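Local coordinates for citryl-spermidine/3,4-dihydroxybenzoyl-citryl-spermidine:spermidine ligase (Bacillus anthracis, PDB 3TO3), which catalyses the ATP-dependent condensation of spermidine with citryl-spermidine intermediates during biosynthesis of the siderophore petrobactin, at residues Y68-R73 against I81-L86; S342-L347 against I455-F460. One frame throughout, in Å; residues are numbered along the deposited sequence.

Both contacts are strand pairings, but they belong to separate sheets and do not touch: their centres lie 38 Å apart, on opposite sides of the centre of the chain, and their nearest atoms are about 25 Å apart. Contact 1 is local, joining antiparallel strands only eight residues apart in a sheet away from the annotated sites. Contact 2 brings together, in parallel, segments 108 residues apart, and its second segment runs on to Asp459, which belongs to both the ATP pocket and the magnesium site; no residue of contact 1 belongs to either. Along the sequence contact 1 closes before contact 2 opens.

Contact 1: Y68-R73 against I81-L86; sequences YECYGR and ISIDSL
Arg73 and Asp84 meet in a side-on salt bridge across a beta hairpin, in which strand 65-74 turns back into strand 81-83. Arg73 NE lies 2.9 Å from Asp84 OD2, and Arg73 NH2 is equally close to Asp84 OD1, so each carboxylate oxygen receives one nitrogen on its syn side. The two side chains cross at about a right angle and their planes are 42° apart, which makes the grip twisted rather than coplanar. A bend at chi3 (-77°) curls the arginine chain back over the hairpin, bringing one guanidinium face over Ser82 OG, which is hydrogen-bonded to Arg75 NE. Arg73 NH1 has a second acidic partner in Asp526, while Gln51 donates to Asp84 OD2.

Backbone bonds set the register. Arg73 and Ser82 form an antiparallel hydrogen-bonded pair, with Arg73 N 2.9 Å from Ser82 O and a reciprocal bond from Ser82 N to Arg73 O. Gly72 and Ile83 follow as a non-hydrogen-bonded pair, their CA atoms only 4.1 Å apart. Beyond it the second segment leaves strand geometry: Tyr71 O takes Asp84 N at 2.8 Å and only a weak bond from Ser85 N. Ser85 OG, turned between its own backbone N and carbonyl carbon, reaches the strand and receives Tyr71 N at 2.9 Å, nearly straight at 176°; it takes the place of a backbone acceptor.

Apolar contact is slight. Cys70 SG rests 3.8 Å from Ile83 CD1, on the face of the sheet that helix 18-37 covers through Val32.

The chemistry therefore divides the hairpin: a buried apolar patch backs one face, whereas on the other the Arg73-Asp84 pair ties strand 65-74 to the residue after strand 81-83, and Asp526 probably helps offset the nearby like charge of Arg75.

Contact 2: S342-L347 against I455-F460; sequences SRVILL and IALKDF. With ATP (adenosine-5'-triphosphate), chain E.
Ile345 and Ala456 pair in parallel where strand 345-355 lies beside strand 451-457 in the mixed beta sheet next to the nucleotide pocket of this IucA/IucC-family synthetase. Three backbone bonds fix the register: Ile345 N to Ile455 O, Leu457 N to Ile345 O, and Leu347 N to Leu457 O, all 2.9 Å long. The first is almost perfectly straight at 179°.

Water extends the pairing at both ends. One molecule donates to Ser342 O and accepts from Ile455 N; another donates to Leu347 O and accepts from Asp459 N, joining the segments where the second has left the strand.

Apolar side chains pack on both faces. Ile345 CB meets Ala456 CB at 3.6 Å on the face touched by Tyr377. On the other, Leu346 CD2 reaches Leu457 CD1, also 3.6 Å away, while Val344 CG1, anti to the backbone N (chi1 176°), comes to the same methyl. Phe460 brings its CZ to Leu346 CD2, and Leu328 of helix 315-333 covers both residues.

Past the strand the chemistry turns polar. Lys458 NZ bonds to Gln441 O and forms a salt bridge with Asp459 OD2, 3.6 Å away, while Asp459 OD1 pairs with Arg371 and Lys299. Asp459 further belongs to the magnesium site with Gln441 and Asn442, and its OD2 approaches O3B of ATP to 2.5 Å.

Contact 1: Y68-R73 against I81-L86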
# COMPACT_ATOMS: atom_id res chain seq x y z
N TYR B 68 -31.07 -8.75 -5.89
CA TYR B 68 -30.78 -9.11 -4.50
C TYR B 68 -31.98 -8.85 -3.60
O TYR B 68 -32.57 -7.78 -3.66
CB TYR B 68 -29.56 -8.36 -3.99
CG TYR B 68 -28.31 -8.77 -4.70
CD1 TYR B 68 -27.56 -9.82 -4.24
CD2 TYR B 68 -27.89 -8.12 -5.87
CE1 TYR B 68 -26.42 -10.21 -4.88
CE2 TYR B 68 -26.74 -8.51 -6.53
CZ TYR B 68 -26.00 -9.56 -6.00
OH TYR B 68 -24.85 -10.01 -6.58
N GLU B 69 -32.32 -9.82 -2.76
CA GLU B 69 -33.54 -9.76 -1.96
C GLU B 69 -33.23 -9.88 -0.49
O GLU B 69 -32.40 -10.69 -0.10
CB GLU B 69 -34.48 -10.91 -2.29
CG GLU B 69 -35.26 -10.76 -3.57
CD GLU B 69 -36.26 -11.90 -3.80
OE1 GLU B 69 -36.41 -12.78 -2.91
OE2 GLU B 69 -36.89 -11.91 -4.88
N CYS B 70 -33.91 -9.09 0.32
CA CYS B 70 -33.86 -9.27 1.75
C CYS B 70 -35.03 -8.61 2.43
O CYS B 70 -35.65 -7.72 1.87
CB CYS B 70 -32.54 -8.73 2.31
SG CYS B 70 -32.22 -7.05 1.91
N TYR B 71 -35.32 -9.06 3.65
CA TYR B 71 -36.37 -8.50 4.48
C TYR B 71 -35.76 -7.56 5.53
O TYR B 71 -34.69 -7.83 6.08
CB TYR B 71 -37.16 -9.62 5.16
CG TYR B 71 -38.19 -10.30 4.27
CD1 TYR B 71 -37.91 -11.51 3.64
CD2 TYR B 71 -39.45 -9.74 4.07
CE1 TYR B 71 -38.86 -12.15 2.82
CE2 TYR B 71 -40.40 -10.37 3.26
CZ TYR B 71 -40.10 -11.57 2.63
OH TYR B 71 -41.06 -12.20 1.84
N GLY B 72 -36.44 -6.46 5.82
CA GLY B 72 -36.01 -5.59 6.89
C GLY B 72 -37.08 -4.60 7.28
O GLY B 72 -38.22 -4.74 6.89
N ARG B 73 -36.68 -3.59 8.03
CA ARG B 73 -37.61 -2.63 8.59
C ARG B 73 -37.04 -1.22 8.43
O ARG B 73 -35.82 -1.03 8.39
CB ARG B 73 -37.77 -2.89 10.09
CG ARG B 73 -38.41 -4.21 10.48
CD ARG B 73 -38.25 -4.49 11.99
NE ARG B 73 -36.88 -4.94 12.28
CZ ARG B 73 -36.31 -4.92 13.48
NH1 ARG B 73 -36.94 -4.44 14.56
NH2 ARG B 73 -35.08 -5.38 13.60
N ILE B 81 -32.47 1.80 8.73
CA ILE B 81 -32.86 0.56 8.10
C ILE B 81 -32.24 -0.58 8.88
O ILE B 81 -31.03 -0.59 9.12
CB ILE B 81 -32.35 0.52 6.65
CG1 ILE B 81 -32.87 1.71 5.85
CG2 ILE B 81 -32.73 -0.80 5.94
CD1 ILE B 81 -34.36 1.77 5.75
N SER B 82 -33.05 -1.54 9.26
CA SER B 82 -32.53 -2.78 9.82
C SER B 82 -32.75 -3.87 8.81
O SER B 82 -33.87 -4.03 8.37
CB SER B 82 -33.27 -3.16 11.10
OG SER B 82 -33.15 -2.16 12.07
N ILE B 83 -31.72 -4.62 8.44
CA ILE B 83 -31.93 -5.77 7.54
C ILE B 83 -31.96 -7.06 8.37
O ILE B 83 -30.98 -7.41 8.99
CB ILE B 83 -30.83 -5.89 6.46
CG1 ILE B 83 -30.83 -4.69 5.48
CG2 ILE B 83 -31.00 -7.19 5.69
CD1 ILE B 83 -32.13 -4.51 4.70
N ASP B 84 -33.11 -7.74 8.41
CA ASP B 84 -33.31 -8.88 9.30
C ASP B 84 -33.03 -10.27 8.71
O ASP B 84 -33.09 -11.27 9.42
CB ASP B 84 -34.74 -8.85 9.87
CG ASP B 84 -35.08 -7.50 10.53
OD1 ASP B 84 -34.23 -7.00 11.31
OD2 ASP B 84 -36.17 -6.93 10.27
N SER B 85 -32.73 -10.34 7.41
CA SER B 85 -32.64 -11.65 6.77
C SER B 85 -31.40 -11.68 5.93
O SER B 85 -30.92 -10.62 5.54
CB SER B 85 -33.87 -11.93 5.89
OG SER B 85 -33.72 -11.35 4.59
N LEU B 86 -30.92 -12.86 5.59
CA LEU B 86 -29.76 -12.99 4.72
C LEU B 86 -30.00 -12.30 3.37
O LEU B 86 -31.13 -12.16 2.91
CB LEU B 86 -29.49 -14.47 4.45
CG LEU B 86 -29.02 -15.34 5.63
CD1 LEU B 86 -28.78 -16.78 5.14
CD2 LEU B 86 -27.76 -14.77 6.25

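Contact 2: S342-L347 against I455-F460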
# COMPACT_ATOMS: atom_id res chain seq x y z
N SER B 342 -23.29 17.38 37.91
CA SER B 342 -22.81 16.45 36.88
C SER B 342 -21.48 15.80 37.18
O SER B 342 -21.32 14.60 37.03
CB SER B 342 -22.65 17.18 35.56
OG SER B 342 -23.80 16.97 34.77
N ARG B 343 -20.50 16.61 37.56
CA ARG B 343 -19.18 16.09 37.91
C ARG B 343 -18.54 15.42 36.69
O ARG B 343 -17.83 14.42 36.81
CB ARG B 343 -19.28 15.13 39.10
CG ARG B 343 -19.82 15.78 40.37
CD ARG B 343 -20.37 14.74 41.34
NE ARG B 343 -19.51 13.57 41.45
CZ ARG B 343 -19.96 12.33 41.61
NH1 ARG B 343 -21.27 12.10 41.66
NH2 ARG B 343 -19.11 11.33 41.71
N VAL B 344 -18.80 16.00 35.53
CA VAL B 344 -18.19 15.59 34.29
C VAL B 344 -16.66 15.54 34.38
O VAL B 344 -16.04 16.41 34.96
CB VAL B 344 -18.53 16.61 33.20
CG1 VAL B 344 -17.83 16.26 31.90
CG2 VAL B 344 -20.04 16.65 33.01
N ILE B 345 -16.06 14.49 33.82
CA ILE B 345 -14.61 14.35 33.74
C ILE B 345 -14.18 14.69 32.32
O ILE B 345 -14.78 14.18 31.39
CB ILE B 345 -14.19 12.91 34.00
CG1 ILE B 345 -14.64 12.46 35.38
CG2 ILE B 345 -12.68 12.72 33.80
CD1 ILE B 345 -14.72 10.95 35.47
N LEU B 346 -13.19 15.55 32.15
CA LEU B 346 -12.60 15.76 30.81
C LEU B 346 -11.18 15.22 30.82
O LEU B 346 -10.35 15.75 31.55
CB LEU B 346 -12.58 17.24 30.44
CG LEU B 346 -13.94 17.93 30.38
CD1 LEU B 346 -13.73 19.34 29.93
CD2 LEU B 346 -14.88 17.24 29.45
N LEU B 347 -10.87 14.17 30.07
CA LEU B 347 -9.50 13.65 30.16
C LEU B 347 -8.65 14.61 29.32
O LEU B 347 -8.79 14.69 28.09
CB LEU B 347 -9.40 12.23 29.61
CG LEU B 347 -10.30 11.22 30.29
CD1 LEU B 347 -10.23 9.89 29.59
CD2 LEU B 347 -9.92 11.08 31.80
N ILE B 455 -20.08 11.02 33.58
CA ILE B 455 -19.49 10.81 32.26
C ILE B 455 -18.06 11.38 32.12
O ILE B 455 -17.71 12.42 32.69
CB ILE B 455 -20.40 11.40 31.17
CG1 ILE B 455 -20.15 10.69 29.85
CG2 ILE B 455 -20.22 12.90 31.04
CD1 ILE B 455 -20.37 9.18 29.98
N ALA B 456 -17.21 10.70 31.36
CA ALA B 456 -15.86 11.20 31.10
C ALA B 456 -15.74 11.33 29.61
O ALA B 456 -16.19 10.47 28.88
CB ALA B 456 -14.83 10.24 31.62
N LEU B 457 -15.14 12.43 29.15
CA LEU B 457 -15.09 12.72 27.71
C LEU B 457 -13.65 12.82 27.28
O LEU B 457 -12.78 13.20 28.07
CB LEU B 457 -15.84 14.02 27.40
CG LEU B 457 -17.28 14.04 27.90
CD1 LEU B 457 -17.72 15.45 28.19
CD2 LEU B 457 -18.20 13.36 26.90
N LYS B 458 -13.39 12.42 26.05
CA LYS B 458 -12.03 12.45 25.53
C LYS B 458 -12.06 12.75 24.04
O LYS B 458 -13.14 12.85 23.46
CB LYS B 458 -11.30 11.13 25.80
CG LYS B 458 -12.00 9.85 25.28
CD LYS B 458 -11.10 8.64 25.62
CE LYS B 458 -11.59 7.31 24.97
NZ LYS B 458 -11.44 7.33 23.47
N ASP B 459 -10.86 12.85 23.45
CA ASP B 459 -10.64 13.22 22.05
C ASP B 459 -11.26 14.56 21.63
O ASP B 459 -12.23 14.58 20.87
CB ASP B 459 -11.08 12.09 21.11
CG ASP B 459 -10.11 10.93 21.09
OD1 ASP B 459 -8.88 11.16 21.15
OD2 ASP B 459 -10.56 9.76 21.03
N PHE B 460 -10.72 15.65 22.17
CA PHE B 460 -11.05 17.05 21.81
C PHE B 460 -10.30 17.64 20.61
O PHE B 460 -10.83 18.46 19.87
CB PHE B 460 -10.83 17.94 23.04
CG PHE B 460 -11.35 17.32 24.29
CD1 PHE B 460 -12.65 16.84 24.32
CD2 PHE B 460 -10.54 17.13 25.40
CE1 PHE B 460 -13.15 16.24 25.47
CE2 PHE B 460 -11.03 16.51 26.54
CZ PHE B 460 -12.33 16.06 26.58
PB ATP E . -8.97 8.07 18.02
O1B ATP E . -7.59 7.50 17.81
O2B ATP E . -9.07 9.41 17.36
O3B ATP E . -9.26 8.17 19.56
PA ATP E . -10.11 6.77 15.92
O1A ATP E . -8.73 6.92 15.33
O2A ATP E . -11.15 7.66 15.24
O3A ATP E . -10.07 7.12 17.44
O5' ATP E . -10.52 5.26 15.76
C5' ATP E . -11.37 4.65 16.67
C4' ATP E . -11.99 3.44 16.25
O4' ATP E . -13.17 3.18 17.08
C3' ATP E . -12.49 3.56 14.86
O3' ATP E . -11.90 2.61 14.06
C2' ATP E . -13.94 3.35 14.96
O2' ATP E . -14.41 2.66 13.88
C1' ATP E . -14.06 2.56 16.21
N9 ATP E . -15.39 2.46 16.76
C8 ATP E . -15.97 1.30 17.11
N7 ATP E . -17.19 1.58 17.59
C5 ATP E . -17.39 2.92 17.56
C6 ATP E . -18.46 3.74 17.94
N6 ATP E . -19.65 3.15 18.48
N1 ATP E . -18.34 5.08 17.78
C2 ATP E . -17.22 5.62 17.26
N3 ATP E . -16.17 4.85 16.89
C4 ATP E . -16.22 3.50 17.02
O HOH W 1 -21.22 13.36 34.34
O HOH W 2 -9.26 13.64 25.58